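Side-chain contacts in aminoacyltransferase FemA (Staphylococcus aureus, PDB 1LRZ), which adds the second and third glycines of the pentaglycine bridge in peptidoglycan, using glycyl-tRNA as the donor: residues Ile297-Arg302 against Phe336-Gly341; Val191-Leu196 against Ser342-Trp347; Gly177-Asn182 against Lys384-Glu389. One frame throughout, in Å; residues are numbered along the deposited sequence.

Contact 1 (Ile297-Arg302 against Phe336-Gly341); sequences IEEGKR and FRHFAG
Glu299 reaches from its helix toward His338 and Phe339, and everything that meets across this contact goes through one carboxylate oxygen. The polar part is an approach without a bond. OE1 of Glu299 lies 3.7 Å from CE1 of His338, whereas NE2 of the same imidazole is 4.2 Å from OE1, too far for a hydrogen bond. The two side chains come from opposite directions, and the carboxylate and imidazole planes differ by 18°. The carboxylate nearby would probably favour a protonated imidazole, whose charge is not established.

The remaining contact is between oxygen and aromatic carbon: OE1 of Glu299 stands 4.1 Å from CZ of Phe339, with the carboxylate turned 23° from the phenyl plane. Glu299 covers this distance because CG is anti to its backbone N (chi1 -179°) and the chain stays extended beyond it. Within the 336-341 segment, CE1 of His338 sits 3.4 Å above the plane of the Phe339 ring, displaced toward its rim, and the same OE1 lies near both rings, obliquely to each.

The side chains of Lys185 (NZ) and Asn189 (ND2) donate hydrogen bonds to the carbonyl oxygens of His338 and Phe339, in the 3-10 turn. Phe339 packs on Leu303 of helix 277-307 and on Ile313 of strand 310-320, while Ile297, on the same long helix, packs against Leu252 and Asn253 of helix 245-272, its partner in the helical arm.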
loop_
_atom_site.group_PDB
_atom_site.type_symbol
_atom_site.label_atom_id
_atom_site.label_comp_id
_atom_site.label_asym_id
_atom_site.label_seq_id
_atom_site.Cartn_x
_atom_site.Cartn_y
_atom_site.Cartn_z
ATOM N N ILE A 297 29.797 -5.910 -16.752
ATOM C CA ILE A 297 30.832 -5.281 -15.942
ATOM C C ILE A 297 31.108 -3.871 -16.463
ATOM O O ILE A 297 31.137 -2.911 -15.686
ATOM C CB ILE A 297 32.134 -6.130 -15.946
ATOM C CG1 ILE A 297 31.884 -7.443 -15.185
ATOM C CG2 ILE A 297 33.274 -5.353 -15.307
ATOM C CD1 ILE A 297 33.052 -8.415 -15.183
ATOM N N GLU A 298 31.277 -3.738 -17.776
ATOM C CA GLU A 298 31.532 -2.431 -18.371
ATOM C C GLU A 298 30.379 -1.473 -18.075
ATOM O O GLU A 298 30.613 -0.310 -17.764
ATOM C CB GLU A 298 31.720 -2.550 -19.884
ATOM C CG GLU A 298 32.765 -3.575 -20.281
ATOM C CD GLU A 298 33.036 -3.597 -21.779
ATOM O OE1 GLU A 298 32.063 -3.541 -22.571
ATOM O OE2 GLU A 298 34.228 -3.683 -22.159
ATOM N N GLU A 299 29.136 -1.946 -18.171
ATOM C CA GLU A 299 27.997 -1.068 -17.884
ATOM C C GLU A 299 28.025 -0.644 -16.415
ATOM O O GLU A 299 27.754 0.507 -16.090
ATOM C CB GLU A 299 26.652 -1.753 -18.166
ATOM C CG GLU A 299 25.453 -0.818 -17.893
ATOM C CD GLU A 299 24.086 -1.520 -17.918
ATOM O OE1 GLU A 299 23.053 -0.807 -17.944
ATOM O OE2 GLU A 299 24.041 -2.772 -17.899
ATOM N N GLY A 300 28.353 -1.583 -15.533
ATOM C CA GLY A 300 28.411 -1.268 -14.117
ATOM C C GLY A 300 29.438 -0.189 -13.817
ATOM O O GLY A 300 29.174 0.758 -13.062
ATOM N N LYS A 301 30.619 -0.322 -14.411
ATOM C CA LYS A 301 31.668 0.662 -14.196
ATOM C C LYS A 301 31.264 2.033 -14.718
ATOM O O LYS A 301 31.515 3.051 -14.068
ATOM C CB LYS A 301 32.966 0.192 -14.851
ATOM C CG LYS A 301 33.584 -0.984 -14.108
ATOM C CD LYS A 301 34.828 -1.503 -14.802
ATOM C CE LYS A 301 35.461 -2.633 -14.002
ATOM N NZ LYS A 301 36.620 -3.230 -14.731
ATOM N N ARG A 302 30.620 2.064 -15.879
ATOM C CA ARG A 302 30.190 3.326 -16.453
ATOM C C ARG A 302 29.129 4.004 -15.573
ATOM O O ARG A 302 29.203 5.214 -15.319
ATOM C CB ARG A 302 29.639 3.108 -17.864
ATOM C CG ARG A 302 29.168 4.396 -18.545
ATOM C CD ARG A 302 28.595 4.111 -19.919
ATOM N NE ARG A 302 27.486 3.166 -19.830
ATOM C CZ ARG A 302 26.308 3.443 -19.281
ATOM N NH1 ARG A 302 25.363 2.511 -19.241
ATOM N NH2 ARG A 302 26.066 4.652 -18.788
ATOM N N PHE A 336 16.141 3.513 -15.474
ATOM C CA PHE A 336 16.594 2.192 -15.075
ATOM C C PHE A 336 15.497 1.180 -14.834
ATOM O O PHE A 336 15.660 0.262 -14.024
ATOM C CB PHE A 336 17.486 2.315 -13.841
ATOM C CG PHE A 336 18.631 3.262 -14.034
ATOM C CD1 PHE A 336 18.640 4.497 -13.407
ATOM C CD2 PHE A 336 19.675 2.937 -14.895
ATOM C CE1 PHE A 336 19.672 5.402 -13.629
ATOM C CE2 PHE A 336 20.717 3.837 -15.127
ATOM C CZ PHE A 336 20.712 5.071 -14.494
ATOM N N ARG A 337 14.384 1.338 -15.544
ATOM C CA ARG A 337 13.272 0.410 -15.413
ATOM C C ARG A 337 13.683 -1.012 -15.773
ATOM O O ARG A 337 13.123 -1.973 -15.247
ATOM C CB ARG A 337 12.103 0.831 -16.303
ATOM C CG ARG A 337 11.270 1.945 -15.710
ATOM C CD ARG A 337 9.961 2.137 -16.452
ATOM N NE ARG A 337 9.231 3.287 -15.924
ATOM C CZ ARG A 337 8.615 3.309 -14.745
ATOM N NH1 ARG A 337 8.629 2.234 -13.963
ATOM N NH2 ARG A 337 7.993 4.411 -14.339
ATOM N N HIS A 338 14.668 -1.150 -16.656
ATOM C CA HIS A 338 15.098 -2.474 -17.067
ATOM C C HIS A 338 15.727 -3.279 -15.933
ATOM O O HIS A 338 15.900 -4.491 -16.057
ATOM C CB HIS A 338 16.042 -2.391 -18.286
ATOM C CG HIS A 338 17.309 -1.635 -18.032
ATOM N ND1 HIS A 338 18.461 -2.241 -17.576
ATOM C CD2 HIS A 338 17.601 -0.318 -18.160
ATOM C CE1 HIS A 338 19.408 -1.330 -17.434
ATOM N NE2 HIS A 338 18.913 -0.155 -17.781
ATOM N N PHE A 339 16.058 -2.620 -14.825
ATOM C CA PHE A 339 16.625 -3.335 -13.678
ATOM C C PHE A 339 15.504 -3.925 -12.813
ATOM O O PHE A 339 15.766 -4.686 -11.879
ATOM C CB PHE A 339 17.505 -2.419 -12.824
ATOM C CG PHE A 339 18.908 -2.265 -13.345
ATOM C CD1 PHE A 339 19.366 -1.032 -13.803
ATOM C CD2 PHE A 339 19.776 -3.355 -13.371
ATOM C CE1 PHE A 339 20.682 -0.885 -14.283
ATOM C CE2 PHE A 339 21.089 -3.226 -13.846
ATOM C CZ PHE A 339 21.540 -1.988 -14.302
ATOM N N ALA A 340 14.262 -3.546 -13.115
ATOM C CA ALA A 340 13.090 -4.068 -12.401
ATOM C C ALA A 340 13.040 -3.747 -10.909
ATOM O O ALA A 340 12.559 -4.555 -10.100
ATOM C CB ALA A 340 13.002 -5.585 -12.603
ATOM N N GLY A 341 13.527 -2.567 -10.544
ATOM C CA GLY A 341 13.507 -2.172 -9.150
ATOM C C GLY A 341 12.099 -2.199 -8.576
ATOM O O GLY A 341 11.894 -2.527 -7.406
#

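Contact 2 (Val191-Leu196 against Ser342-Trp347); sequences VKVRFL and SYAVQW
Val191 opens the contact with a methyl group: its CG1 stands 3.9 Å from CB of Ala344 on the helix. CG1 is the branch anti to the backbone N (chi1 171°), which carries it toward the helix, and Val191 also touches Ile313 of strand 310-320. Lys192 turns its side chain to the other side of the strand, as the extended backbone requires, and its NZ forms a salt bridge with OE1 of Glu247.

Val193 again faces the helix, but with its other branch. CG2, anti to the carbonyl carbon, approaches CB of Ala344 to 4.1 Å and the carbonyl O of the same residue to 4.0 Å. The latter is van der Waals packing, since a methyl group is no hydrogen-bond donor. Seen from Ala344 CB, the directions to Val191 CG1 and Val193 CG2 diverge by about 80°, so one alanine methyl serves two valines two positions apart in the chain. The backbones are close here, CA of Val193 lying 6.9 Å from CA of Val345, consistent with the small side chain of Ala344. Val345 itself turns to Ser314 and Phe318 of the sheet.

Arg194, outside the helix contact, forms salt bridges with Glu310 and Glu200. Backbone hydrogen bonds of Lys192, Arg194 and Leu196 with Tyr242, Leu240 and Val238 place strand 192-195 antiparallel at one margin of the nine-stranded mixed sheet. Helix 341-355 connects the neighbouring parallel strands 325-332 and 360-365, a beta-alpha-beta crossover. Such a helix lying against a mixed sheet, its edge strand included, is consistent with the acetyltransferase-like (GNAT) fold to which the FemABX family is related.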
loop_
_atom_site.group_PDB
_atom_site.type_symbol
_atom_site.label_atom_id
_atom_site.label_comp_id
_atom_site.label_asym_id
_atom_site.label_seq_id
_atom_site.Cartn_x
_atom_site.Cartn_y
_atom_site.Cartn_z
ATOM N N VAL A 191 20.127 -6.426 -7.909
ATOM C CA VAL A 191 19.367 -5.392 -7.216
ATOM C C VAL A 191 19.156 -5.781 -5.757
ATOM O O VAL A 191 18.885 -6.946 -5.458
ATOM C CB VAL A 191 17.981 -5.180 -7.870
ATOM C CG1 VAL A 191 17.127 -4.247 -6.998
ATOM C CG2 VAL A 191 18.161 -4.585 -9.278
ATOM N N LYS A 192 19.287 -4.807 -4.857
ATOM C CA LYS A 192 19.087 -5.044 -3.425
ATOM C C LYS A 192 18.035 -4.090 -2.863
ATOM O O LYS A 192 17.697 -3.085 -3.491
ATOM C CB LYS A 192 20.412 -4.879 -2.668
ATOM C CG LYS A 192 21.440 -5.921 -3.082
ATOM C CD LYS A 192 22.810 -5.750 -2.429
ATOM C CE LYS A 192 23.747 -6.861 -2.928
ATOM N NZ LYS A 192 25.138 -6.790 -2.405
ATOM N N VAL A 193 17.511 -4.410 -1.687
ATOM C CA VAL A 193 16.507 -3.560 -1.059
ATOM C C VAL A 193 16.896 -3.259 0.386
ATOM O O VAL A 193 17.248 -4.166 1.146
ATOM C CB VAL A 193 15.109 -4.238 -1.079
ATOM C CG1 VAL A 193 14.098 -3.419 -0.261
ATOM C CG2 VAL A 193 14.628 -4.385 -2.512
ATOM N N ARG A 194 16.868 -1.982 0.745
ATOM C CA ARG A 194 17.168 -1.571 2.108
ATOM C C ARG A 194 16.056 -0.636 2.536
ATOM O O ARG A 194 15.298 -0.134 1.696
ATOM C CB ARG A 194 18.530 -0.865 2.208
ATOM C CG ARG A 194 18.658 0.493 1.521
ATOM C CD ARG A 194 20.145 0.865 1.460
ATOM N NE ARG A 194 20.429 2.141 0.811
ATOM C CZ ARG A 194 20.283 3.322 1.397
ATOM N NH1 ARG A 194 20.562 4.436 0.732
ATOM N NH2 ARG A 194 19.860 3.388 2.652
ATOM N N PHE A 195 15.949 -0.402 3.836
ATOM C CA PHE A 195 14.912 0.474 4.341
ATOM C C PHE A 195 15.499 1.800 4.785
ATOM O O PHE A 195 16.421 1.848 5.601
ATOM C CB PHE A 195 14.178 -0.214 5.487
ATOM C CG PHE A 195 13.560 -1.523 5.093
ATOM C CD1 PHE A 195 14.223 -2.722 5.346
ATOM C CD2 PHE A 195 12.323 -1.557 4.452
ATOM C CE1 PHE A 195 13.664 -3.943 4.963
ATOM C CE2 PHE A 195 11.754 -2.770 4.064
ATOM C CZ PHE A 195 12.425 -3.966 4.322
ATOM N N LEU A 196 14.943 2.873 4.233
ATOM C CA LEU A 196 15.392 4.226 4.503
ATOM C C LEU A 196 14.899 4.811 5.820
ATOM O O LEU A 196 13.761 4.565 6.240
ATOM C CB LEU A 196 14.955 5.146 3.359
ATOM C CG LEU A 196 15.363 4.740 1.942
ATOM C CD1 LEU A 196 14.909 5.814 0.949
ATOM C CD2 LEU A 196 16.870 4.567 1.874
ATOM N N SER A 342 11.124 -1.861 -9.411
ATOM C CA SER A 342 9.729 -1.830 -8.997
ATOM C C SER A 342 9.268 -3.190 -8.469
ATOM O O SER A 342 8.559 -3.287 -7.461
ATOM C CB SER A 342 8.859 -1.437 -10.191
ATOM O OG SER A 342 7.524 -1.241 -9.768
ATOM N N TYR A 343 9.657 -4.239 -9.187
ATOM C CA TYR A 343 9.306 -5.596 -8.832
ATOM C C TYR A 343 10.017 -6.031 -7.556
ATOM O O TYR A 343 9.469 -6.813 -6.772
ATOM C CB TYR A 343 9.658 -6.524 -9.995
ATOM C CG TYR A 343 8.814 -6.248 -11.220
ATOM C CD1 TYR A 343 7.536 -6.786 -11.334
ATOM C CD2 TYR A 343 9.276 -5.417 -12.249
ATOM C CE1 TYR A 343 6.728 -6.513 -12.430
ATOM C CE2 TYR A 343 8.462 -5.133 -13.367
ATOM C CZ TYR A 343 7.192 -5.694 -13.443
ATOM O OH TYR A 343 6.377 -5.473 -14.529
ATOM N N ALA A 344 11.230 -5.522 -7.347
ATOM C CA ALA A 344 12.020 -5.851 -6.152
ATOM C C ALA A 344 11.335 -5.259 -4.926
ATOM O O ALA A 344 11.184 -5.932 -3.902
ATOM C CB ALA A 344 13.450 -5.288 -6.286
ATOM N N VAL A 345 10.916 -3.999 -5.031
ATOM C CA VAL A 345 10.225 -3.337 -3.926
ATOM C C VAL A 345 8.936 -4.088 -3.556
ATOM O O VAL A 345 8.702 -4.387 -2.385
ATOM C CB VAL A 345 9.868 -1.871 -4.283
ATOM C CG1 VAL A 345 8.950 -1.272 -3.199
ATOM C CG2 VAL A 345 11.150 -1.034 -4.379
ATOM N N GLN A 346 8.105 -4.397 -4.549
ATOM C CA GLN A 346 6.859 -5.106 -4.278
ATOM C C GLN A 346 7.134 -6.493 -3.687
ATOM O O GLN A 346 6.475 -6.907 -2.727
ATOM C CB GLN A 346 6.021 -5.260 -5.558
ATOM C CG GLN A 346 5.469 -3.941 -6.161
ATOM C CD GLN A 346 4.667 -3.134 -5.154
ATOM O OE1 GLN A 346 3.831 -3.674 -4.421
ATOM N NE2 GLN A 346 4.903 -1.832 -5.125
ATOM N N TRP A 347 8.107 -7.210 -4.244
ATOM C CA TRP A 347 8.388 -8.551 -3.742
ATOM C C TRP A 347 8.842 -8.541 -2.286
ATOM O O TRP A 347 8.490 -9.435 -1.510
ATOM C CB TRP A 347 9.436 -9.246 -4.610
ATOM C CG TRP A 347 9.569 -10.715 -4.315
ATOM C CD1 TRP A 347 10.717 -11.384 -3.993
ATOM C CD2 TRP A 347 8.524 -11.702 -4.346
ATOM N NE1 TRP A 347 10.452 -12.720 -3.817
ATOM C CE2 TRP A 347 9.119 -12.943 -4.021
ATOM C CE3 TRP A 347 7.148 -11.653 -4.598
ATOM C CZ2 TRP A 347 8.381 -14.135 -3.968
ATOM C CZ3 TRP A 347 6.415 -12.836 -4.543
ATOM C CH2 TRP A 347 7.035 -14.061 -4.221
#

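Contact 3 (Gly177-Asn182 against Lys384-Glu389); sequences GLRKRN and KGYNAE
NH2 of Arg179 forms a salt bridge with OD1 of Asp176, and on the way its side chain passes over Gly385, whose CA lies 4.1 Å from that nitrogen. Gly385 belongs to the type I beta turn Lys384-Asn387 that ends helix 377-384 in a Schellman motif: Asn387 has a positive phi of 74°, and its N bonds back to Lys384 O at 3.0 Å. A backbone hydrogen bond between Gly385 and Asp176 means that one acidic residue links the turn and the arginine.

The bulk of the contact is aliphatic. CD of Arg179 approaches Gly385 CA to 3.4 Å, a tight fit made where the glycine has no side chain to intervene. A bend at chi2 (69°) and another at chi3 turn the arginine back toward Asp176 at the start of its own helix, with Leu178 CD2 against one face of the guanidinium.

Tyr386 takes the methylene nearer the backbone. It is braced by an edge-to-face contact with Phe382 and touches Tyr343. In a CH-pi contact, CG of Arg179 lies over the phenol face, 4.3 Å from the centroid of the Tyr386 ring and 22° off its normal, nearest to CE2.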
loop_
_atom_site.group_PDB
_atom_site.type_symbol
_atom_site.label_atom_id
_atom_site.label_comp_id
_atom_site.label_asym_id
_atom_site.label_seq_id
_atom_site.Cartn_x
_atom_site.Cartn_y
_atom_site.Cartn_z
ATOM N N GLY A 177 2.425 -13.794 -16.848
ATOM C CA GLY A 177 3.759 -13.986 -17.395
ATOM C C GLY A 177 4.760 -12.866 -17.180
ATOM O O GLY A 177 5.895 -13.104 -16.764
ATOM N N LEU A 178 4.343 -11.638 -17.470
ATOM C CA LEU A 178 5.221 -10.488 -17.325
ATOM C C LEU A 178 5.656 -10.246 -15.865
ATOM O O LEU A 178 6.840 -10.022 -15.601
ATOM C CB LEU A 178 4.527 -9.250 -17.908
ATOM C CG LEU A 178 5.366 -7.988 -18.133
ATOM C CD1 LEU A 178 6.609 -8.312 -18.970
ATOM C CD2 LEU A 178 4.498 -6.933 -18.823
ATOM N N ARG A 179 4.726 -10.304 -14.910
ATOM C CA ARG A 179 5.115 -10.086 -13.512
ATOM C C ARG A 179 6.000 -11.206 -12.969
ATOM O O ARG A 179 6.957 -10.960 -12.245
ATOM C CB ARG A 179 3.880 -9.923 -12.611
ATOM C CG ARG A 179 3.267 -8.533 -12.695
ATOM C CD ARG A 179 2.636 -8.351 -14.061
ATOM N NE ARG A 179 2.833 -7.010 -14.549
ATOM C CZ ARG A 179 2.224 -6.501 -15.606
ATOM N NH1 ARG A 179 2.492 -5.257 -15.948
ATOM N NH2 ARG A 179 1.350 -7.221 -16.308
ATOM N N LYS A 180 5.670 -12.443 -13.312
ATOM C CA LYS A 180 6.466 -13.586 -12.873
ATOM C C LYS A 180 7.897 -13.456 -13.411
ATOM O O LYS A 180 8.867 -13.610 -12.670
ATOM C CB LYS A 180 5.838 -14.876 -13.408
ATOM C CG LYS A 180 6.498 -16.172 -12.963
ATOM C CD LYS A 180 5.550 -17.327 -13.288
ATOM C CE LYS A 180 5.890 -18.630 -12.575
ATOM N NZ LYS A 180 4.868 -19.697 -12.898
ATOM N N ARG A 181 8.024 -13.167 -14.703
ATOM C CA ARG A 181 9.339 -13.041 -15.315
ATOM C C ARG A 181 10.183 -11.952 -14.658
ATOM O O ARG A 181 11.346 -12.179 -14.323
ATOM C CB ARG A 181 9.215 -12.755 -16.821
ATOM C CG ARG A 181 10.561 -12.470 -17.487
ATOM C CD ARG A 181 10.468 -12.417 -19.025
ATOM N NE ARG A 181 11.739 -12.006 -19.622
ATOM C CZ ARG A 181 11.925 -11.801 -20.925
ATOM N NH1 ARG A 181 13.117 -11.421 -21.376
ATOM N NH2 ARG A 181 10.924 -11.985 -21.777
ATOM N N ASN A 182 9.596 -10.776 -14.478
ATOM C CA ASN A 182 10.311 -9.661 -13.866
ATOM C C ASN A 182 10.645 -9.920 -12.397
ATOM O O ASN A 182 11.706 -9.511 -11.912
ATOM C CB ASN A 182 9.490 -8.371 -14.025
ATOM C CG ASN A 182 9.592 -7.796 -15.442
ATOM O OD1 ASN A 182 8.613 -7.330 -16.021
ATOM N ND2 ASN A 182 10.781 -7.831 -15.992
ATOM N N LYS A 384 -2.958 -5.610 -11.719
ATOM C CA LYS A 384 -3.707 -6.747 -12.247
ATOM C C LYS A 384 -2.803 -7.971 -12.406
ATOM O O LYS A 384 -3.202 -9.103 -12.095
ATOM C CB LYS A 384 -4.310 -6.370 -13.608
ATOM C CG LYS A 384 -5.128 -7.466 -14.264
ATOM C CD LYS A 384 -5.597 -7.019 -15.631
ATOM C CE LYS A 384 -6.276 -8.155 -16.382
ATOM N NZ LYS A 384 -6.783 -7.677 -17.701
ATOM N N GLY A 385 -1.579 -7.727 -12.871
ATOM C CA GLY A 385 -0.621 -8.795 -13.092
ATOM C C GLY A 385 -0.221 -9.597 -11.861
ATOM O O GLY A 385 0.317 -10.699 -12.004
ATOM N N TYR A 386 -0.478 -9.058 -10.665
ATOM C CA TYR A 386 -0.147 -9.741 -9.414
ATOM C C TYR A 386 -1.292 -10.627 -8.918
ATOM O O TYR A 386 -1.199 -11.239 -7.851
ATOM C CB TYR A 386 0.206 -8.714 -8.325
ATOM C CG TYR A 386 1.620 -8.185 -8.416
ATOM C CD1 TYR A 386 2.683 -8.861 -7.815
ATOM C CD2 TYR A 386 1.899 -7.018 -9.127
ATOM C CE1 TYR A 386 3.998 -8.375 -7.920
ATOM C CE2 TYR A 386 3.204 -6.531 -9.243
ATOM C CZ TYR A 386 4.247 -7.208 -8.640
ATOM O OH TYR A 386 5.539 -6.704 -8.753
ATOM N N ASN A 387 -2.366 -10.682 -9.698
ATOM C CA ASN A 387 -3.555 -11.464 -9.369
ATOM C C ASN A 387 -4.365 -10.812 -8.259
ATOM O O ASN A 387 -5.057 -11.495 -7.521
ATOM C CB ASN A 387 -3.209 -12.903 -8.933
ATOM C CG ASN A 387 -4.412 -13.836 -9.022
ATOM O OD1 ASN A 387 -4.601 -14.721 -8.189
ATOM N ND2 ASN A 387 -5.228 -13.643 -10.043
ATOM N N ALA A 388 -4.272 -9.497 -8.131
ATOM C CA ALA A 388 -5.032 -8.789 -7.117
ATOM C C ALA A 388 -6.470 -8.689 -7.608
ATOM O O ALA A 388 -6.751 -9.000 -8.767
ATOM C CB ALA A 388 -4.461 -7.398 -6.922
ATOM N N GLU A 389 -7.389 -8.289 -6.731
ATOM C CA GLU A 389 -8.781 -8.106 -7.152
ATOM C C GLU A 389 -9.170 -6.677 -6.768
ATOM O O GLU A 389 -8.459 -6.043 -5.999
ATOM C CB GLU A 389 -9.711 -9.121 -6.461
ATOM C CG GLU A 389 -10.198 -8.692 -5.104
ATOM C CD GLU A 389 -11.104 -9.724 -4.432
ATOM O OE1 GLU A 389 -12.104 -10.169 -5.056
ATOM O OE2 GLU A 389 -10.811 -10.076 -3.268
#

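Overall arrangement
Burial differs among the three: contact 3 is buried, contact 1 partly so, and contact 2 is a surface contact on an edge strand. Chemistry follows place. The helical arm meets the loop in contact 1 through a carboxylate and two rings, the sheet margin meets its crossover helix in contact 2 mainly through methyl groups, and contact 3 joins a helix start to a helix end by arginine methylenes laid on a glycine backbone and a tyrosine face. Helix 341-355 begins at the end of segment 336-341 and carries segment 342-347. Tyr343 of that helix bridges contacts 2 and 3, its CD1 lying 3.3 Å from Tyr386 OH, and Phe339 O meets Val191 CG2 at 3.5 Å between contacts 1 and 2.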